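Local coordinates for protein fructose-bisphosphate aldolase (Plasmodium falciparum, PDB 4TR9) that belongs to the class I fructose-bisphosphate aldolases, enzymes built on a TIM barrel, and binds N'-[(E)-(2,4-dichlorophenyl)methylidene]-3,4-dihydroxybenzohydrazide in this structure, at residues K48-I53 / S315-W320; R66-G71 / A328-V333. One frame throughout, in Å; residues are numbered along the deposited sequence.

Contact 1: K48-I53 / S315-W320; sequences KRFDNI and SVLNTW
Leu317 on the 315-320 segment faces the end of helix 43-52, and the axes of the two helical segments pass 10.1 Å apart at a signed crossing angle of -46°. The backbones come nearest at Ile53 and Asn318, with CA atoms 6.2 Å apart. No hydrogen bond joins the segments; the contact is largely apolar. Ile53, just past the helix, is laid over the turn at Leu317. Its chi1 of 58° sets CG2 on the Leu317 carbonyl and lets CG1 carry CD1 to the Leu317 side chain. Ile53 CG2 rests 3.3 Å from Leu317 O, while Ile53 CD1 meets Leu317 CD2 at 3.8 Å; the two side chains cross at about a right angle. The other branch of Leu317, CD1, touches Arg49 CB at 4.0 Å. Leu317 CD2 also reaches the edge of the Phe50 ring, near its plane, at CE1. Phe50 CE1 in turn lies 4.1 Å from Trp320 CZ3, at the edge of the indole and near its plane. Asn318 flanks the apolar patch, with Asn318 OD1 3.7 Å from Ile53 CG2. Tyr65 of helix 59-70 meets the Trp320 ring and touches Leu317. The Arg49 side chain lies about 6 Å from the bound N'-[(E)-(2,4-dichlorophenyl)methylidene]-3,4-dihydroxybenzohydrazide. This is helix-on-helix packing beside the ligand pocket, joining an early and a late helix of the class I aldolase TIM-barrel fold.

Contact 2: R66-G71 / A328-V333; sequences RDLLFG and AKAREV
Arg331 reaches across to the C-terminal end of helix 59-70 and meets three backbone carbonyls there. Arg331 NE donates to Leu68 O at 3.0 Å, with an N-H...O angle of 131°. The donor lies in the carbonyl plane, on a lone pair, though the oxygen is 33° out of the guanidinium plane. Arg331 NH1 makes a weak bond to Asp67 O at 3.2 Å. Gly71 O stands over one face of the guanidinium, 3.1 Å from Arg331 NH2, but the angle is too poor for a hydrogen bond. An arginine thus binds the C-terminal end of a helix within the TIM-barrel fold, where its positive charge probably suits the helix dipole. The chain is extended from CG to NE, which carries the guanidinium to the carbonyls of the other helix. A long salt bridge runs from Asp67 OD2 to Arg331 NH1 at 3.7 Å. Asp67 OD1 is bound elsewhere, by Asn93 ND2. Leu68 O also takes a hydrogen bond from Thr72 OG1. Outward from these bonds the contact turns apolar. The local axes of helix 66-70 and helix 328-333 pass 9.8 Å apart, at a signed crossing angle of -54°. Leu68 lies beside the aliphatic part of Arg331, with Leu68 CG 3.9 Å from Arg331 CG. Beyond it, Leu68 CD1 touches the methyl CB of Ala330 at 4.2 Å.

Contacts 1 and 2 lie on the same side of the chain's centre, their own centres about 13 Å apart. Both are partly buried, and neither is wholly core or wholly surface. Each pairs an early helix with a late one: helices 43-52 and 59-70 follow each other in the chain, as do 310-320 and 327-346. Contact 1 has no hydrogen bond between its segments and packs apolar groups near the bound ligand. Contact 2 adds charge and backbone bonds at a helix end. The two touch directly: Trp320 CD1 lies 3.4 Å from Leu68 CD1, and Val316 CG1 packs on Leu68 CD2, so Leu68 faces both late helices.

Contact 1: K48-I53 / S315-W320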
loop_
_atom_site.group_PDB
_atom_site.type_symbol
_atom_site.label_atom_id
_atom_site.label_comp_id
_atom_site.label_asym_id
_atom_site.label_seq_id
_atom_site.Cartn_x
_atom_site.Cartn_y
_atom_site.Cartn_z
ATOM N N LYS A 48 17.004 -24.015 -28.638
ATOM C CA LYS A 48 15.752 -24.359 -29.299
ATOM C C LYS A 48 15.620 -23.664 -30.652
ATOM O O LYS A 48 14.813 -24.064 -31.489
ATOM C CB LYS A 48 14.562 -24.003 -28.406
ATOM C CG LYS A 48 14.576 -24.703 -27.056
ATOM C CD LYS A 48 13.346 -24.353 -26.235
ATOM C CE LYS A 48 13.377 -25.040 -24.879
ATOM N NZ LYS A 48 13.468 -26.521 -25.011
ATOM N N ARG A 49 16.416 -22.619 -30.857
ATOM C CA ARG A 49 16.450 -21.922 -32.137
ATOM C C ARG A 49 17.312 -22.683 -33.137
ATOM O O ARG A 49 16.923 -22.870 -34.289
ATOM C CB ARG A 49 16.976 -20.496 -31.961
ATOM C CG ARG A 49 16.174 -19.672 -30.973
ATOM C CD ARG A 49 14.726 -19.556 -31.411
ATOM N NE ARG A 49 13.841 -19.286 -30.283
ATOM C CZ ARG A 49 13.130 -20.215 -29.654
ATOM N NH1 ARG A 49 12.351 -19.880 -28.634
ATOM N NH2 ARG A 49 13.194 -21.480 -30.048
ATOM N N PHE A 50 18.484 -23.124 -32.688
ATOM C CA PHE A 50 19.394 -23.875 -33.543
ATOM C C PHE A 50 18.818 -25.240 -33.906
ATOM O O PHE A 50 19.124 -25.791 -34.964
ATOM C CB PHE A 50 20.757 -24.040 -32.865
ATOM C CG PHE A 50 21.586 -22.785 -32.850
ATOM C CD1 PHE A 50 21.223 -21.688 -33.613
ATOM C CD2 PHE A 50 22.734 -22.709 -32.079
ATOM C CE1 PHE A 50 21.987 -20.533 -33.602
ATOM C CE2 PHE A 50 23.503 -21.558 -32.065
ATOM C CZ PHE A 50 23.128 -20.470 -32.829
ATOM N N ASP A 51 17.981 -25.780 -33.024
ATOM C CA ASP A 51 17.356 -27.078 -33.255
ATOM C C ASP A 51 16.353 -27.024 -34.403
ATOM O O ASP A 51 16.202 -27.990 -35.151
ATOM C CB ASP A 51 16.663 -27.573 -31.984
ATOM C CG ASP A 51 17.639 -27.856 -30.858
ATOM O OD1 ASP A 51 18.806 -28.190 -31.151
ATOM O OD2 ASP A 51 17.239 -27.741 -29.680
ATOM N N ASN A 52 15.669 -25.891 -34.536
ATOM C CA ASN A 52 14.665 -25.718 -35.581
ATOM C C ASN A 52 15.279 -25.693 -36.976
ATOM O O ASN A 52 14.686 -26.190 -37.933
ATOM C CB ASN A 52 13.864 -24.438 -35.341
ATOM C CG ASN A 52 13.057 -24.488 -34.058
ATOM O OD1 ASN A 52 12.681 -25.562 -33.590
ATOM N ND2 ASN A 52 12.784 -23.321 -33.485
ATOM N N ILE A 53 16.469 -25.111 -37.086
ATOM C CA ILE A 53 17.172 -25.056 -38.362
ATOM C C ILE A 53 18.198 -26.178 -38.467
ATOM O O ILE A 53 19.060 -26.159 -39.346
ATOM C CB ILE A 53 17.882 -23.704 -38.561
ATOM C CG1 ILE A 53 18.865 -23.444 -37.418
ATOM C CG2 ILE A 53 16.863 -22.580 -38.665
ATOM C CD1 ILE A 53 19.633 -22.147 -37.556
ATOM N N SER A 315 13.173 -15.228 -39.425
ATOM C CA SER A 315 13.434 -15.495 -40.835
ATOM C C SER A 315 14.929 -15.514 -41.137
ATOM O O SER A 315 15.366 -16.138 -42.105
ATOM C CB SER A 315 12.736 -14.455 -41.713
ATOM O OG SER A 315 11.328 -14.567 -41.615
ATOM N N VAL A 316 15.707 -14.827 -40.308
ATOM C CA VAL A 316 17.155 -14.780 -40.478
ATOM C C VAL A 316 17.769 -16.156 -40.255
ATOM O O VAL A 316 18.591 -16.619 -41.047
ATOM C CB VAL A 316 17.802 -13.769 -39.514
ATOM C CG1 VAL A 316 19.316 -13.810 -39.638
ATOM C CG2 VAL A 316 17.281 -12.370 -39.789
ATOM N N LEU A 317 17.359 -16.806 -39.172
ATOM C CA LEU A 317 17.833 -18.144 -38.840
ATOM C C LEU A 317 17.466 -19.155 -39.922
ATOM O O LEU A 317 18.263 -20.032 -40.258
ATOM C CB LEU A 317 17.261 -18.587 -37.492
ATOM C CG LEU A 317 17.894 -17.974 -36.242
ATOM C CD1 LEU A 317 16.928 -18.019 -35.072
ATOM C CD2 LEU A 317 19.179 -18.708 -35.896
ATOM N N ASN A 318 16.260 -19.027 -40.466
ATOM C CA ASN A 318 15.795 -19.925 -41.518
ATOM C C ASN A 318 16.600 -19.768 -42.801
ATOM O O ASN A 318 16.810 -20.733 -43.536
ATOM C CB ASN A 318 14.312 -19.688 -41.807
ATOM C CG ASN A 318 13.423 -20.060 -40.637
ATOM O OD1 ASN A 318 13.698 -21.018 -39.915
ATOM N ND2 ASN A 318 12.349 -19.304 -40.446
ATOM N N THR A 319 17.047 -18.546 -43.067
ATOM C CA THR A 319 17.831 -18.261 -44.261
ATOM C C THR A 319 19.284 -18.689 -44.073
ATOM O O THR A 319 19.897 -19.264 -44.971
ATOM C CB THR A 319 17.781 -16.764 -44.621
ATOM O OG1 THR A 319 16.417 -16.352 -44.768
ATOM C CG2 THR A 319 18.528 -16.497 -45.917
ATOM N N TRP A 320 19.821 -18.410 -42.890
ATOM C CA TRP A 320 21.211 -18.717 -42.576
ATOM C C TRP A 320 21.461 -20.221 -42.490
ATOM O O TRP A 320 22.322 -20.753 -43.194
ATOM C CB TRP A 320 21.609 -18.037 -41.265
ATOM C CG TRP A 320 23.006 -18.325 -40.823
ATOM C CD1 TRP A 320 24.144 -18.205 -41.567
ATOM C CD2 TRP A 320 23.421 -18.762 -39.523
ATOM N NE1 TRP A 320 25.240 -18.549 -40.814
ATOM C CE2 TRP A 320 24.823 -18.893 -39.555
ATOM C CE3 TRP A 320 22.741 -19.056 -38.337
ATOM C CZ2 TRP A 320 25.558 -19.309 -38.447
ATOM C CZ3 TRP A 320 23.473 -19.470 -37.239
ATOM C CH2 TRP A 320 24.867 -19.592 -37.301
#

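Contact 2: R66-G71 / A328-V333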
loop_
_atom_site.group_PDB
_atom_site.type_symbol
_atom_site.label_atom_id
_atom_site.label_comp_id
_atom_site.label_asym_id
_atom_site.label_seq_id
_atom_site.Cartn_x
_atom_site.Cartn_y
_atom_site.Cartn_z
ATOM N N ARG A 66 25.609 -14.516 -33.720
ATOM C CA ARG A 66 25.560 -13.153 -33.200
ATOM C C ARG A 66 26.490 -12.240 -33.989
ATOM O O ARG A 66 26.290 -11.028 -34.044
ATOM C CB ARG A 66 25.920 -13.130 -31.714
ATOM C CG ARG A 66 24.722 -12.950 -30.791
ATOM C CD ARG A 66 23.721 -14.085 -30.938
ATOM N NE ARG A 66 24.097 -15.257 -30.154
ATOM C CZ ARG A 66 23.623 -15.528 -28.942
ATOM N NH1 ARG A 66 24.020 -16.618 -28.300
ATOM N NH2 ARG A 66 22.750 -14.708 -28.371
ATOM N N ASP A 67 27.512 -12.831 -34.602
ATOM C CA ASP A 67 28.420 -12.085 -35.464
ATOM C C ASP A 67 27.699 -11.685 -36.744
ATOM O O ASP A 67 27.930 -10.610 -37.295
ATOM C CB ASP A 67 29.666 -12.910 -35.793
ATOM C CG ASP A 67 30.491 -12.302 -36.910
ATOM O OD1 ASP A 67 31.305 -11.398 -36.625
ATOM O OD2 ASP A 67 30.330 -12.730 -38.073
ATOM N N LEU A 68 26.820 -12.568 -37.210
ATOM C CA LEU A 68 26.024 -12.315 -38.403
ATOM C C LEU A 68 25.076 -11.145 -38.177
ATOM O O LEU A 68 24.864 -10.321 -39.066
ATOM C CB LEU A 68 25.242 -13.574 -38.796
ATOM C CG LEU A 68 24.345 -13.546 -40.036
ATOM C CD1 LEU A 68 24.348 -14.910 -40.695
ATOM C CD2 LEU A 68 22.919 -13.144 -39.687
ATOM N N LEU A 69 24.508 -11.083 -36.978
ATOM C CA LEU A 69 23.563 -10.030 -36.631
ATOM C C LEU A 69 24.258 -8.684 -36.463
ATOM O O LEU A 69 23.882 -7.697 -37.093
ATOM C CB LEU A 69 22.811 -10.387 -35.347
ATOM C CG LEU A 69 21.955 -11.656 -35.363
ATOM C CD1 LEU A 69 21.352 -11.909 -33.990
ATOM C CD2 LEU A 69 20.864 -11.557 -36.417
ATOM N N PHE A 70 25.281 -8.654 -35.616
ATOM C CA PHE A 70 25.923 -7.399 -35.240
ATOM C C PHE A 70 26.897 -6.918 -36.309
ATOM O O PHE A 70 27.256 -5.741 -36.348
ATOM C CB PHE A 70 26.648 -7.555 -33.899
ATOM C CG PHE A 70 25.789 -8.137 -32.808
ATOM C CD1 PHE A 70 24.420 -7.921 -32.792
ATOM C CD2 PHE A 70 26.352 -8.904 -31.803
ATOM C CE1 PHE A 70 23.630 -8.460 -31.797
ATOM C CE2 PHE A 70 25.566 -9.445 -30.803
ATOM C CZ PHE A 70 24.204 -9.224 -30.803
ATOM N N GLY A 71 27.320 -7.831 -37.176
ATOM C CA GLY A 71 28.249 -7.496 -38.239
ATOM C C GLY A 71 27.546 -7.032 -39.500
ATOM O O GLY A 71 28.178 -6.841 -40.538
ATOM N N ALA A 328 25.450 -13.306 -45.913
ATOM C CA ALA A 328 25.056 -12.054 -46.549
ATOM C C ALA A 328 23.591 -12.101 -46.969
ATOM O O ALA A 328 22.893 -11.088 -46.944
ATOM C CB ALA A 328 25.945 -11.764 -47.746
ATOM N N LYS A 329 23.135 -13.290 -47.349
ATOM C CA LYS A 329 21.748 -13.495 -47.742
ATOM C C LYS A 329 20.815 -13.313 -46.549
ATOM O O LYS A 329 19.731 -12.747 -46.678
ATOM C CB LYS A 329 21.570 -14.887 -48.349
ATOM C CG LYS A 329 20.216 -15.126 -48.994
ATOM C CD LYS A 329 20.100 -16.558 -49.496
ATOM C CE LYS A 329 21.248 -16.911 -50.431
ATOM N NZ LYS A 329 21.204 -18.338 -50.853
ATOM N N ALA A 330 21.247 -13.796 -45.388
ATOM C CA ALA A 330 20.452 -13.693 -44.171
ATOM C C ALA A 330 20.518 -12.287 -43.583
ATOM O O ALA A 330 19.568 -11.825 -42.950
ATOM C CB ALA A 330 20.918 -14.717 -43.147
ATOM N N ARG A 331 21.643 -11.610 -43.795
ATOM C CA ARG A 331 21.824 -10.256 -43.285
ATOM C C ARG A 331 20.889 -9.270 -43.977
ATOM O O ARG A 331 20.472 -8.277 -43.382
ATOM C CB ARG A 331 23.277 -9.808 -43.447
ATOM C CG ARG A 331 24.223 -10.407 -42.420
ATOM C CD ARG A 331 25.645 -9.912 -42.620
ATOM N NE ARG A 331 26.526 -10.350 -41.541
ATOM C CZ ARG A 331 27.823 -10.068 -41.476
ATOM N NH1 ARG A 331 28.549 -10.507 -40.456
ATOM N NH2 ARG A 331 28.396 -9.349 -42.431
ATOM N N GLU A 332 20.564 -9.547 -45.236
ATOM C CA GLU A 332 19.616 -8.718 -45.971
ATOM C C GLU A 332 18.204 -8.952 -45.441
ATOM O O GLU A 332 17.382 -8.037 -45.409
ATOM C CB GLU A 332 19.683 -9.009 -47.472
ATOM C CG GLU A 332 18.760 -8.135 -48.316
ATOM C CD GLU A 332 18.990 -8.303 -49.807
ATOM O OE1 GLU A 332 20.048 -8.845 -50.191
ATOM O OE2 GLU A 332 18.112 -7.892 -50.595
ATOM N N VAL A 333 17.934 -10.186 -45.022
ATOM C CA VAL A 333 16.651 -10.527 -44.418
ATOM C C VAL A 333 16.494 -9.782 -43.095
ATOM O O VAL A 333 15.401 -9.336 -42.744
ATOM C CB VAL A 333 16.518 -12.046 -44.182
ATOM C CG1 VAL A 333 15.175 -12.376 -43.550
ATOM C CG2 VAL A 333 16.692 -12.799 -45.491
#